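Local coordinates for sulfur carrier protein ThiS adenylyltransferase (Escherichia coli, PDB 1ZUD) that adenylates the C-terminal glycine carboxyl group of the sulfur carrier protein ThiS with ATP, a step in making the thiazole part of thiamine, at residues C[114-119]-C[142-147]; C[104-109]-C[129-134]; C[53-58]-C[98-103]; C[138-143]-C[163-168]. All coordinates share one frame; numbering follows the deposited sequence. Where two conformers were deposited one is given.

Contact 1 (C[114-119]-C[142-147]). With NA (sodium ion), chain J.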
loop_
_atom_site.group_PDB
_atom_site.type_symbol
_atom_site.label_atom_id
_atom_site.label_comp_id
_atom_site.label_asym_id
_atom_site.label_seq_id
_atom_site.Cartn_x
_atom_site.Cartn_y
_atom_site.Cartn_z
ATOM N N ASP C 114 -27.318 -6.454 -12.135
ATOM C CA ASP C 114 -28.105 -6.423 -10.942
ATOM C C ASP C 114 -27.236 -6.235 -9.707
ATOM O O ASP C 114 -27.640 -5.529 -8.769
ATOM C CB ASP C 114 -28.948 -7.709 -10.819
ATOM C CG ASP C 114 -29.916 -7.661 -9.639
ATOM O OD1 ASP C 114 -29.545 -8.141 -8.539
ATOM O OD2 ASP C 114 -31.042 -7.124 -9.798
ATOM N N ALA C 115 -26.049 -6.855 -9.695
ATOM C CA ALA C 115 -25.160 -6.686 -8.533
ATOM C C ALA C 115 -24.593 -5.238 -8.511
ATOM O O ALA C 115 -24.455 -4.597 -7.454
ATOM C CB ALA C 115 -23.982 -7.720 -8.612
ATOM N N VAL C 116 -24.272 -4.711 -9.674
ATOM C CA VAL C 116 -23.770 -3.347 -9.700
ATOM C C VAL C 116 -24.858 -2.395 -9.235
ATOM O O VAL C 116 -24.605 -1.474 -8.469
ATOM C CB VAL C 116 -23.284 -2.992 -11.129
ATOM C CG1 VAL C 116 -22.956 -1.474 -11.273
ATOM C CG2 VAL C 116 -22.035 -3.791 -11.388
ATOM N N ALA C 117 -26.092 -2.612 -9.667
ATOM C CA ALA C 117 -27.166 -1.676 -9.278
ATOM C C ALA C 117 -27.369 -1.637 -7.761
ATOM O O ALA C 117 -27.496 -0.582 -7.175
ATOM C CB ALA C 117 -28.469 -2.051 -9.974
ATOM N N ARG C 118 -27.350 -2.802 -7.130
ATOM C CA ARG C 118 -27.518 -2.900 -5.674
ATOM C C ARG C 118 -26.351 -2.345 -4.860
ATOM O O ARG C 118 -26.560 -1.864 -3.764
ATOM C CB ARG C 118 -27.704 -4.362 -5.289
ATOM C CG ARG C 118 -29.047 -4.931 -5.771
ATOM C CD ARG C 118 -29.181 -6.459 -5.526
ATOM N NE ARG C 118 -30.475 -6.983 -5.979
ATOM C CZ ARG C 118 -31.618 -6.854 -5.308
ATOM N NH1 ARG C 118 -31.647 -6.225 -4.131
ATOM N NH2 ARG C 118 -32.740 -7.332 -5.835
ATOM N N ALA C 119 -25.134 -2.373 -5.400
ATOM C CA ALA C 119 -23.963 -1.872 -4.645
ATOM C C ALA C 119 -23.866 -0.340 -4.624
ATOM O O ALA C 119 -24.276 0.337 -5.586
ATOM C CB ALA C 119 -22.649 -2.435 -5.257
ATOM N N LEU C 142 -25.109 2.507 -14.738
ATOM C CA LEU C 142 -25.914 2.487 -13.526
ATOM C C LEU C 142 -25.437 3.542 -12.566
ATOM O O LEU C 142 -25.819 3.541 -11.393
ATOM C CB LEU C 142 -25.858 1.088 -12.881
ATOM C CG LEU C 142 -26.923 -0.021 -13.124
ATOM C CD1 LEU C 142 -28.004 0.382 -14.135
ATOM C CD2 LEU C 142 -26.247 -1.308 -13.542
ATOM N N ASN C 143 -24.579 4.448 -13.040
ATOM C CA ASN C 143 -24.148 5.549 -12.170
ATOM C C ASN C 143 -23.592 5.111 -10.794
ATOM O O ASN C 143 -23.921 5.709 -9.765
ATOM C CB ASN C 143 -25.360 6.423 -11.941
ATOM C CG ASN C 143 -25.082 7.845 -12.236
ATOM O OD1 ASN C 143 -24.367 8.150 -13.196
ATOM N ND2 ASN C 143 -25.624 8.736 -11.413
ATOM N N THR C 144 -22.754 4.073 -10.774
ATOM C CA THR C 144 -22.219 3.544 -9.505
ATOM C C THR C 144 -20.698 3.733 -9.537
ATOM O O THR C 144 -20.061 3.382 -10.523
ATOM C CB THR C 144 -22.577 2.025 -9.390
ATOM O OG1 THR C 144 -24.019 1.893 -9.383
ATOM C CG2 THR C 144 -21.963 1.369 -8.127
ATOM N N PRO C 145 -20.121 4.344 -8.481
ATOM C CA PRO C 145 -18.685 4.578 -8.385
ATOM C C PRO C 145 -17.928 3.271 -8.566
ATOM O O PRO C 145 -18.364 2.209 -8.092
ATOM C CB PRO C 145 -18.499 5.139 -6.959
ATOM C CG PRO C 145 -19.825 5.639 -6.561
ATOM C CD PRO C 145 -20.860 4.838 -7.291
ATOM N N LEU C 146 -16.781 3.349 -9.217
ATOM C CA LEU C 146 -15.963 2.172 -9.475
ATOM C C LEU C 146 -14.502 2.415 -9.013
ATOM O O LEU C 146 -13.859 3.416 -9.378
ATOM C CB LEU C 146 -16.020 1.801 -10.999
ATOM C CG LEU C 146 -15.049 0.715 -11.513
ATOM C CD1 LEU C 146 -15.340 -0.615 -10.825
ATOM C CD2 LEU C 146 -15.171 0.534 -13.013
ATOM N N ILE C 147 -13.990 1.520 -8.172
ATOM C CA ILE C 147 -12.605 1.648 -7.708
ATOM C C ILE C 147 -11.897 0.476 -8.319
ATOM O O ILE C 147 -12.171 -0.680 -7.998
ATOM C CB ILE C 147 -12.533 1.631 -6.141
ATOM C CG1 ILE C 147 -13.322 2.829 -5.598
ATOM C CG2 ILE C 147 -11.071 1.708 -5.676
ATOM C CD1 ILE C 147 -13.609 2.816 -4.068
HETATM NA NA NA J . -25.340 0.726 -7.719
HETATM O O HOH W 1 -27.054 1.672 -9.314
HETATM O O HOH W 2 -25.980 2.685 -6.465
#
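Thr144, Leu142 and Val116 bury the most surface here, and they show how a metal ion can tie the end of a helix to a neighbouring turn. Thr144 and Val116 meet on two levels. On the apolar level, Val116 CG1 rests against Thr144 CB at 4.0 Å. On the polar level, Thr144 OG1 and Val116 O both bind the sodium ion, each 2.4 Å from it. With chi1 at -61°, Thr144 sets OG1 beside its backbone N and CG2 anti to it, 3.6 Å from Ala119 O. Leu142 covers the flank of helix 109-118: its CD2 lies 4.0 Å from Val116 CG1, while its CG sits 4.1 Å from Ala117 CB. Replaced by alanine, Leu142 would probably no longer cover Val116 CG1 and Ala117 CB, opening a gap against the helix flank. The backbone of Leu142 serves the second shell. Its O accepts a hydrogen bond from Thr144 OG1, which stands above the carbonyl plane 3.2 Å away, and another from a water that binds sodium. Ala117 O, Ala119 O and a second water bring the ligands to six. All six are neutral oxygens, three of them carbonyls at the C-terminal end of a helix, where the helix dipole probably helps to stabilise a cation; with its proton given to Leu142 O, Thr144 OG1 probably offers a lone pair to sodium.

Contact 2 (C[104-109]-C[129-134])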
loop_
_atom_site.group_PDB
_atom_site.type_symbol
_atom_site.label_atom_id
_atom_site.label_comp_id
_atom_site.label_asym_id
_atom_site.label_seq_id
_atom_site.Cartn_x
_atom_site.Cartn_y
_atom_site.Cartn_z
ATOM N N GLN C 104 -20.718 -17.373 -6.369
ATOM C CA GLN C 104 -19.681 -18.172 -7.018
ATOM C C GLN C 104 -19.981 -18.127 -8.524
ATOM O O GLN C 104 -20.598 -19.037 -9.085
ATOM C CB GLN C 104 -19.707 -19.616 -6.524
ATOM C CG GLN C 104 -18.539 -20.478 -7.029
ATOM C CD GLN C 104 -17.166 -20.037 -6.507
ATOM O OE1 GLN C 104 -17.042 -19.318 -5.498
ATOM N NE2 GLN C 104 -16.129 -20.471 -7.196
ATOM N N GLN C 105 -19.592 -17.044 -9.171
ATOM C CA GLN C 105 -19.859 -16.972 -10.574
ATOM C C GLN C 105 -18.988 -15.894 -11.215
ATOM O O GLN C 105 -18.328 -15.102 -10.510
ATOM C CB GLN C 105 -21.385 -16.747 -10.782
ATOM C CG GLN C 105 -21.849 -15.373 -10.396
ATOM C CD GLN C 105 -23.349 -15.172 -10.534
ATOM O OE1 GLN C 105 -24.089 -15.292 -9.562
ATOM N NE2 GLN C 105 -23.801 -14.863 -11.750
ATOM N N ARG C 106 -18.935 -15.921 -12.548
ATOM C CA ARG C 106 -18.187 -14.942 -13.345
ATOM C C ARG C 106 -19.332 -14.027 -13.706
ATOM O O ARG C 106 -20.145 -14.352 -14.570
ATOM C CB ARG C 106 -17.599 -15.577 -14.619
ATOM C CG ARG C 106 -16.821 -14.579 -15.517
ATOM C CD ARG C 106 -16.152 -15.288 -16.695
ATOM N NE ARG C 106 -15.444 -14.389 -17.609
ATOM C CZ ARG C 106 -16.026 -13.605 -18.524
ATOM N NH1 ARG C 106 -17.350 -13.593 -18.666
ATOM N NH2 ARG C 106 -15.275 -12.839 -19.316
ATOM N N LEU C 107 -19.401 -12.908 -13.006
ATOM C CA LEU C 107 -20.502 -11.974 -13.178
ATOM C C LEU C 107 -20.466 -11.365 -14.522
ATOM O O LEU C 107 -19.472 -10.754 -14.890
ATOM C CB LEU C 107 -20.420 -10.843 -12.160
ATOM C CG LEU C 107 -20.873 -11.100 -10.726
ATOM C CD1 LEU C 107 -20.664 -9.834 -9.877
ATOM C CD2 LEU C 107 -22.361 -11.509 -10.745
ATOM N N THR C 108 -21.559 -11.505 -15.243
ATOM C CA THR C 108 -21.651 -10.911 -16.552
ATOM C C THR C 108 -23.128 -10.665 -16.902
ATOM O O THR C 108 -24.055 -11.219 -16.283
ATOM C CB THR C 108 -20.982 -11.849 -17.624
ATOM O OG1 THR C 108 -21.008 -11.197 -18.899
ATOM C CG2 THR C 108 -21.725 -13.196 -17.730
ATOM N N GLY C 109 -23.329 -9.844 -17.914
ATOM C CA GLY C 109 -24.676 -9.553 -18.358
ATOM C C GLY C 109 -25.636 -9.110 -17.285
ATOM O O GLY C 109 -25.322 -8.242 -16.454
ATOM N N MET C 129 -8.810 -7.801 -19.210
ATOM C CA MET C 129 -9.390 -6.622 -19.831
ATOM C C MET C 129 -10.866 -6.736 -20.144
ATOM O O MET C 129 -11.621 -5.836 -19.847
ATOM C CB MET C 129 -8.690 -6.304 -21.161
ATOM C CG MET C 129 -7.201 -6.184 -21.086
ATOM S SD MET C 129 -6.843 -4.457 -21.095
ATOM C CE MET C 129 -6.974 -4.233 -19.414
ATOM N N ALA C 130 -11.270 -7.844 -20.754
ATOM C CA ALA C 130 -12.672 -7.990 -21.155
ATOM C C ALA C 130 -13.644 -7.833 -19.991
ATOM O O ALA C 130 -14.647 -7.126 -20.111
ATOM C CB ALA C 130 -12.898 -9.339 -21.873
ATOM N N THR C 131 -13.390 -8.538 -18.883
ATOM C CA THR C 131 -14.236 -8.398 -17.716
ATOM C C THR C 131 -14.175 -6.961 -17.153
ATOM O O THR C 131 -15.190 -6.393 -16.760
ATOM C CB THR C 131 -13.767 -9.378 -16.614
ATOM O OG1 THR C 131 -13.745 -10.696 -17.169
ATOM C CG2 THR C 131 -14.699 -9.371 -15.454
ATOM N N ARG C 132 -12.974 -6.384 -17.090
ATOM C CA ARG C 132 -12.850 -5.044 -16.583
ATOM C C ARG C 132 -13.653 -4.089 -17.466
ATOM O O ARG C 132 -14.318 -3.193 -16.945
ATOM C CB ARG C 132 -11.370 -4.608 -16.525
ATOM C CG ARG C 132 -10.512 -5.331 -15.417
ATOM C CD ARG C 132 -9.027 -4.984 -15.562
ATOM N NE ARG C 132 -8.181 -5.627 -14.552
ATOM C CZ ARG C 132 -8.087 -5.216 -13.283
ATOM N NH1 ARG C 132 -8.785 -4.163 -12.839
ATOM N NH2 ARG C 132 -7.267 -5.828 -12.453
ATOM N N GLN C 133 -13.606 -4.256 -18.781
ATOM C CA GLN C 133 -14.413 -3.335 -19.606
ATOM C C GLN C 133 -15.915 -3.520 -19.335
ATOM O O GLN C 133 -16.672 -2.528 -19.271
ATOM C CB GLN C 133 -14.131 -3.552 -21.105
ATOM C CG GLN C 133 -12.711 -3.238 -21.481
ATOM C CD GLN C 133 -12.455 -1.737 -21.575
ATOM O OE1 GLN C 133 -13.324 -0.928 -21.245
ATOM N NE2 GLN C 133 -11.245 -1.365 -22.011
ATOM N N GLU C 134 -16.348 -4.778 -19.112
ATOM C CA GLU C 134 -17.766 -5.035 -18.871
ATOM C C GLU C 134 -18.226 -4.380 -17.560
ATOM O O GLU C 134 -19.317 -3.845 -17.476
ATOM C CB GLU C 134 -18.095 -6.572 -18.854
ATOM C CG GLU C 134 -19.513 -6.851 -19.444
ATOM C CD GLU C 134 -20.181 -8.198 -19.056
ATOM O OE1 GLU C 134 -19.479 -9.213 -18.868
ATOM O OE2 GLU C 134 -21.433 -8.242 -18.972
HETATM O O HOH W 3 -23.238 -6.488 -18.600
#
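Glu134 grips Thr108 and Gly109, and Arg106 approaches Thr131, in a Rossmann-type fold where the loop 104-109 and the start of helix 129-141 both contribute to the ATP site. Met129 and Ala130 open the segment as residues of that site, as is Leu107 in the loop; Met129 also packs on Ala64 of the ThiS chain. Thr131, another ATP-site residue, comes next. Arg106, extended from CG to NE with CG anti to the backbone N (chi1 179°), lays NH2 3.4 Å from Thr131 OG1. That approach is too poorly angled for a hydrogen bond, and the hydroxyl is engaged by Asn128 OD1 instead. Arg132 turns away to Asp124 and to the backbone of the ThiS chain. One turn on from Ala130, Glu134 reaches back to the loop with a chain extended beyond CG, and its carboxylate grips two consecutive residues. OE1 takes the hydroxyl of Thr108, OG1 to OE1 2.5 Å, and OE2 takes the amide of Gly109, N to OE2 2.7 Å with an N-H...O angle of 162°. Each oxygen uses its syn lone pair, and the two bonds together limit the carboxylate's rotation. Arg106 NH1, 4.9 Å from Glu134 OE1, adds opposite charge without a salt bridge. A water completes the grip, donating to Glu134 OE2 at 2.5 Å and only weakly to Gly109 O at 3.5 Å.

Contact 3 (C[53-58]-C[98-103])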
loop_
_atom_site.group_PDB
_atom_site.type_symbol
_atom_site.label_atom_id
_atom_site.label_comp_id
_atom_site.label_asym_id
_atom_site.label_seq_id
_atom_site.Cartn_x
_atom_site.Cartn_y
_atom_site.Cartn_z
ATOM N N GLY C 53 -21.563 -2.565 6.004
ATOM C CA GLY C 53 -22.749 -3.378 6.298
ATOM C C GLY C 53 -23.064 -4.605 5.469
ATOM O O GLY C 53 -23.546 -5.655 6.001
ATOM N N THR C 54 -22.856 -4.472 4.160
ATOM C CA THR C 54 -23.065 -5.604 3.250
ATOM C C THR C 54 -21.917 -5.716 2.251
ATOM O O THR C 54 -21.566 -4.754 1.565
ATOM C CB THR C 54 -24.377 -5.481 2.446
ATOM O OG1 THR C 54 -25.463 -5.287 3.347
ATOM C CG2 THR C 54 -24.644 -6.769 1.639
ATOM N N LEU C 55 -21.318 -6.883 2.195
ATOM C CA LEU C 55 -20.265 -7.134 1.221
ATOM C C LEU C 55 -20.724 -8.258 0.327
ATOM O O LEU C 55 -21.112 -9.340 0.808
ATOM C CB LEU C 55 -18.944 -7.597 1.863
ATOM C CG LEU C 55 -18.182 -6.656 2.746
ATOM C CD1 LEU C 55 -16.941 -7.408 3.289
ATOM C CD2 LEU C 55 -17.770 -5.418 1.918
ATOM N N VAL C 56 -20.668 -8.021 -0.973
ATOM C CA VAL C 56 -21.018 -9.056 -1.923
ATOM C C VAL C 56 -19.682 -9.495 -2.533
ATOM O O VAL C 56 -18.914 -8.672 -3.028
ATOM C CB VAL C 56 -22.068 -8.494 -2.961
ATOM C CG1 VAL C 56 -22.545 -9.610 -3.911
ATOM C CG2 VAL C 56 -23.339 -8.010 -2.191
ATOM N N LEU C 57 -19.405 -10.805 -2.486
ATOM C CA LEU C 57 -18.107 -11.347 -2.874
ATOM C C LEU C 57 -18.338 -12.265 -4.042
ATOM O O LEU C 57 -18.923 -13.317 -3.891
ATOM C CB LEU C 57 -17.520 -12.103 -1.652
ATOM C CG LEU C 57 -17.631 -11.357 -0.275
ATOM C CD1 LEU C 57 -17.791 -12.329 0.913
ATOM C CD2 LEU C 57 -16.380 -10.502 -0.060
ATOM N N ALA C 58 -17.839 -11.875 -5.201
ATOM C CA ALA C 58 -18.060 -12.663 -6.416
ATOM C C ALA C 58 -16.733 -13.201 -6.962
ATOM O O ALA C 58 -15.761 -12.439 -7.131
ATOM C CB ALA C 58 -18.767 -11.741 -7.486
ATOM N N ILE C 98 -21.950 -8.466 10.147
ATOM C CA ILE C 98 -22.343 -7.776 8.917
ATOM C C ILE C 98 -22.904 -8.815 7.945
ATOM O O ILE C 98 -22.759 -10.021 8.191
ATOM C CB ILE C 98 -21.149 -6.992 8.305
ATOM C CG1 ILE C 98 -19.915 -7.900 8.176
ATOM C CG2 ILE C 98 -20.880 -5.739 9.162
ATOM C CD1 ILE C 98 -18.757 -7.232 7.450
ATOM N N GLN C 99 -23.567 -8.353 6.877
ATOM C CA GLN C 99 -24.138 -9.229 5.855
ATOM C C GLN C 99 -23.092 -9.662 4.810
ATOM O O GLN C 99 -22.542 -8.820 4.068
ATOM C CB GLN C 99 -25.312 -8.504 5.173
ATOM C CG GLN C 99 -25.940 -9.242 3.999
ATOM C CD GLN C 99 -26.386 -10.663 4.337
ATOM O OE1 GLN C 99 -27.038 -10.899 5.359
ATOM N NE2 GLN C 99 -26.045 -11.616 3.466
ATOM N N LEU C 100 -22.794 -10.954 4.733
ATOM C CA LEU C 100 -21.789 -11.397 3.749
ATOM C C LEU C 100 -22.403 -12.284 2.689
ATOM O O LEU C 100 -22.792 -13.388 2.972
ATOM C CB LEU C 100 -20.615 -12.107 4.455
ATOM C CG LEU C 100 -19.782 -11.234 5.426
ATOM C CD1 LEU C 100 -18.802 -12.122 6.236
ATOM C CD2 LEU C 100 -18.995 -10.144 4.648
ATOM N N THR C 101 -22.473 -11.797 1.449
ATOM C CA THR C 101 -23.092 -12.550 0.371
ATOM C C THR C 101 -22.099 -13.132 -0.635
ATOM O O THR C 101 -21.276 -12.410 -1.197
ATOM C CB THR C 101 -24.097 -11.619 -0.352
ATOM O OG1 THR C 101 -25.062 -11.198 0.603
ATOM C CG2 THR C 101 -24.786 -12.310 -1.540
ATOM N N ALA C 102 -22.199 -14.438 -0.858
ATOM C CA ALA C 102 -21.308 -15.170 -1.771
ATOM C C ALA C 102 -21.908 -15.408 -3.113
ATOM O O ALA C 102 -22.988 -15.970 -3.190
ATOM C CB ALA C 102 -20.948 -16.583 -1.163
ATOM N N LEU C 103 -21.220 -15.007 -4.175
ATOM C CA LEU C 103 -21.690 -15.287 -5.558
ATOM C C LEU C 103 -20.563 -16.059 -6.250
ATOM O O LEU C 103 -19.536 -15.461 -6.669
ATOM C CB LEU C 103 -21.933 -13.993 -6.366
ATOM C CG LEU C 103 -22.902 -12.992 -5.719
ATOM C CD1 LEU C 103 -23.113 -11.766 -6.642
ATOM C CD2 LEU C 103 -24.246 -13.667 -5.511
#
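Leu55 and Leu57 exchange backbone bonds with Gln99, Thr101 and Leu103, the regular pattern of two parallel strands. Leu55 N donates to Gln99 O at 3.0 Å and Leu55 O accepts from Thr101 N at 2.9 Å; Leu57 repeats this with Thr101 O and Leu103 N. A fifth bond, Gln99 N to Gly53 O, starts the series one residue before strand 54-58. Between these bonds CA-H...O contacts fill the pattern, the shortest from Ala58 CA to Leu103 O at 3.2 Å. The side chains then sort onto two faces. Leu55 and Leu100 lie side by side on one of them, CD1 of Leu55 3.7 Å from CD2 of Leu100. On the other face Thr54 runs alongside Gln99 and Val56 alongside Thr101. Here Val56 also crosses to Leu103: its CG1, anti to the backbone N (chi1 -175°), reaches CD1 of Leu103 at 3.5 Å. Gln99 bends at chi2 (54°) and, from NE2, donates along its own strand to Thr101 OG1, 3.1 Å away and close to the amide plane. Beyond this shell, helix 40-50 packs on Leu55 and Leu57, and helix 83-94 on Leu100 and Ala102, so both helices cover the face of these four residues. On its other side strand 54-58 pairs with strand 30-34, while strand 99-103 ends the sheet within this chain, the Rossmann-like arrangement in which parallel strands are joined through helices.

Contact 4 (C[138-143]-C[163-168])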
loop_
_atom_site.group_PDB
_atom_site.type_symbol
_atom_site.label_atom_id
_atom_site.label_comp_id
_atom_site.label_asym_id
_atom_site.label_seq_id
_atom_site.Cartn_x
_atom_site.Cartn_y
_atom_site.Cartn_z
ATOM N N ALA C 138 -21.010 -1.301 -17.032
ATOM C CA ALA C 138 -22.154 -1.417 -16.130
ATOM C C ALA C 138 -22.160 -0.303 -15.090
ATOM O O ALA C 138 -23.218 0.253 -14.797
ATOM C CB ALA C 138 -22.156 -2.800 -15.389
ATOM N N CYS C 139 -20.990 0.014 -14.513
ATOM C CA CYS C 139 -20.941 1.064 -13.512
ATOM C C CYS C 139 -21.355 2.419 -14.103
ATOM O O CYS C 139 -22.091 3.176 -13.461
ATOM C CB CYS C 139 -19.505 1.167 -12.920
ATOM S SG CYS C 139 -19.218 -0.314 -11.806
ATOM N N VAL C 140 -20.856 2.738 -15.296
ATOM C CA VAL C 140 -21.238 4.045 -15.863
ATOM C C VAL C 140 -22.762 4.092 -16.163
ATOM O O VAL C 140 -23.440 5.065 -15.813
ATOM C CB VAL C 140 -20.449 4.336 -17.148
ATOM C CG1 VAL C 140 -20.989 5.613 -17.847
ATOM C CG2 VAL C 140 -18.940 4.504 -16.803
ATOM N N ALA C 141 -23.298 3.009 -16.737
ATOM C CA ALA C 141 -24.729 2.969 -17.091
ATOM C C ALA C 141 -25.612 3.022 -15.859
ATOM O O ALA C 141 -26.742 3.519 -15.911
ATOM C CB ALA C 141 -25.070 1.675 -17.938
ATOM N N LEU C 142 -25.109 2.507 -14.738
ATOM C CA LEU C 142 -25.914 2.487 -13.526
ATOM C C LEU C 142 -25.437 3.542 -12.566
ATOM O O LEU C 142 -25.819 3.541 -11.393
ATOM C CB LEU C 142 -25.858 1.088 -12.881
ATOM C CG LEU C 142 -26.923 -0.021 -13.124
ATOM C CD1 LEU C 142 -28.004 0.382 -14.135
ATOM C CD2 LEU C 142 -26.247 -1.308 -13.542
ATOM N N ASN C 143 -24.579 4.448 -13.040
ATOM C CA ASN C 143 -24.148 5.549 -12.170
ATOM C C ASN C 143 -23.592 5.111 -10.794
ATOM O O ASN C 143 -23.921 5.709 -9.765
ATOM C CB ASN C 143 -25.360 6.423 -11.941
ATOM C CG ASN C 143 -25.082 7.845 -12.236
ATOM O OD1 ASN C 143 -24.367 8.150 -13.196
ATOM N ND2 ASN C 143 -25.624 8.736 -11.413
ATOM N N PRO C 163 -19.324 9.034 -10.725
ATOM C CA PRO C 163 -20.290 9.822 -11.536
ATOM C C PRO C 163 -20.043 11.262 -11.022
ATOM O O PRO C 163 -19.729 11.436 -9.852
ATOM C CB PRO C 163 -21.669 9.348 -11.031
ATOM C CG PRO C 163 -21.436 8.011 -10.492
ATOM C CD PRO C 163 -19.997 7.996 -9.921
ATOM N N PRO C 164 -20.268 12.315 -11.838
ATOM C CA PRO C 164 -20.748 12.328 -13.215
ATOM C C PRO C 164 -19.669 12.047 -14.210
ATOM O O PRO C 164 -19.763 12.496 -15.354
ATOM C CB PRO C 164 -21.350 13.734 -13.358
ATOM C CG PRO C 164 -20.363 14.557 -12.685
ATOM C CD PRO C 164 -20.029 13.701 -11.376
ATOM N N TRP C 165 -18.602 11.359 -13.766
ATOM C CA TRP C 165 -17.544 10.953 -14.704
ATOM C C TRP C 165 -16.816 12.109 -15.401
ATOM O O TRP C 165 -16.449 12.017 -16.585
ATOM C CB TRP C 165 -18.135 10.005 -15.781
ATOM C CG TRP C 165 -19.085 9.013 -15.260
ATOM C CD1 TRP C 165 -20.446 9.048 -15.345
ATOM C CD2 TRP C 165 -18.762 7.864 -14.447
ATOM N NE1 TRP C 165 -20.990 7.995 -14.622
ATOM C CE2 TRP C 165 -19.982 7.259 -14.066
ATOM C CE3 TRP C 165 -17.561 7.301 -14.003
ATOM C CZ2 TRP C 165 -20.042 6.100 -13.254
ATOM C CZ3 TRP C 165 -17.614 6.140 -13.188
ATOM C CH2 TRP C 165 -18.844 5.563 -12.832
ATOM N N GLU C 166 -16.563 13.159 -14.647
ATOM C CA GLU C 166 -15.878 14.343 -15.136
ATOM C C GLU C 166 -14.525 14.021 -15.814
ATOM O O GLU C 166 -14.103 14.682 -16.793
ATOM C CB GLU C 166 -15.658 15.296 -13.951
ATOM C CG GLU C 166 -16.950 15.841 -13.337
ATOM C CD GLU C 166 -16.723 16.667 -12.065
ATOM O OE1 GLU C 166 -15.743 17.446 -12.012
ATOM O OE2 GLU C 166 -17.536 16.549 -11.120
ATOM N N GLN C 167 -13.830 13.005 -15.300
ATOM C CA GLN C 167 -12.537 12.637 -15.872
ATOM C C GLN C 167 -12.588 11.410 -16.736
ATOM O O GLN C 167 -11.536 10.782 -16.979
ATOM C CB GLN C 167 -11.455 12.412 -14.771
ATOM C CG GLN C 167 -10.761 13.705 -14.338
ATOM C CD GLN C 167 -11.665 14.608 -13.499
ATOM O OE1 GLN C 167 -12.248 14.179 -12.499
ATOM N NE2 GLN C 167 -11.783 15.864 -13.906
ATOM N N GLY C 168 -13.800 11.033 -17.159
ATOM C CA GLY C 168 -13.955 9.877 -18.004
ATOM C C GLY C 168 -14.125 8.562 -17.234
ATOM O O GLY C 168 -14.395 8.531 -16.044
#
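A Schellman motif ends helix 129-141, with Asn143 as its C-prime residue at positive phi (53°), and this turn is what rests on Pro163 and Trp165 of the loop after strand 155-161. Asn143 O approaches CG of Pro163 at 3.5 Å, and its amide crosses the proline at CB, OD1 lying 3.7 Å from that carbon. The centre of the contact is the indole of Trp165, held between two residues. Val140 CG2 stands over the middle of the six-membered ring, 3.9 Å from the centroid and only 4° off the ring normal, a CH-pi contact; the opposite face carries Pro163 CA, 3.6 Å above the plane and displaced toward the rim. Val140 presents CG2 there because that methyl lies anti to the carbonyl carbon, while CG1 takes the place anti to the backbone N and touches NE1. On the six-membered ring, CZ2 meets the helix backbone itself, 3.5 Å from Val140 CA and 3.6 Å from Cys139 O. Asn143 OD1 lies near the ring plane at its edge, but 3.7 Å from NE1 is too long for a hydrogen bond, and the buried NE1 finds no hydrogen-bond partner in the model. With a serine here instead of Trp165, Val140 CG2 and Pro163 CA would probably face a gap. Val140 also touches Cys169 and Cys243, two of the four cysteines that bind zinc. The arrangement is thus a Schellman-capped helix end, its last turn packed against the tryptophan of the loop and, through Val140, against a four-cysteine zinc site.

In the fold
All four contacts belong to one ThiF-family domain built on a mixed sheet. Along the chain contact 3 closes first; contacts 2 and 1 then alternate their segments, and contact 4 starts on helix 129-141, whose beginning contact 2 uses. Contacts 1 and 4, with centres 10 Å apart, are the nearest pair: they share Leu142 and Asn143, and Thr144 N probably bonds to Cys139 O. Leu107 of contact 2 joins it to contacts 1 and 3, its CD1 packing on Ala115 CB of contact 1 and Ala58 CB of contact 3. Contacts 3 and 4 are farthest apart, at 23 Å between centres. The series thus runs from the sheet's edge strand past the ATP site and sodium to the neighbourhood of zinc.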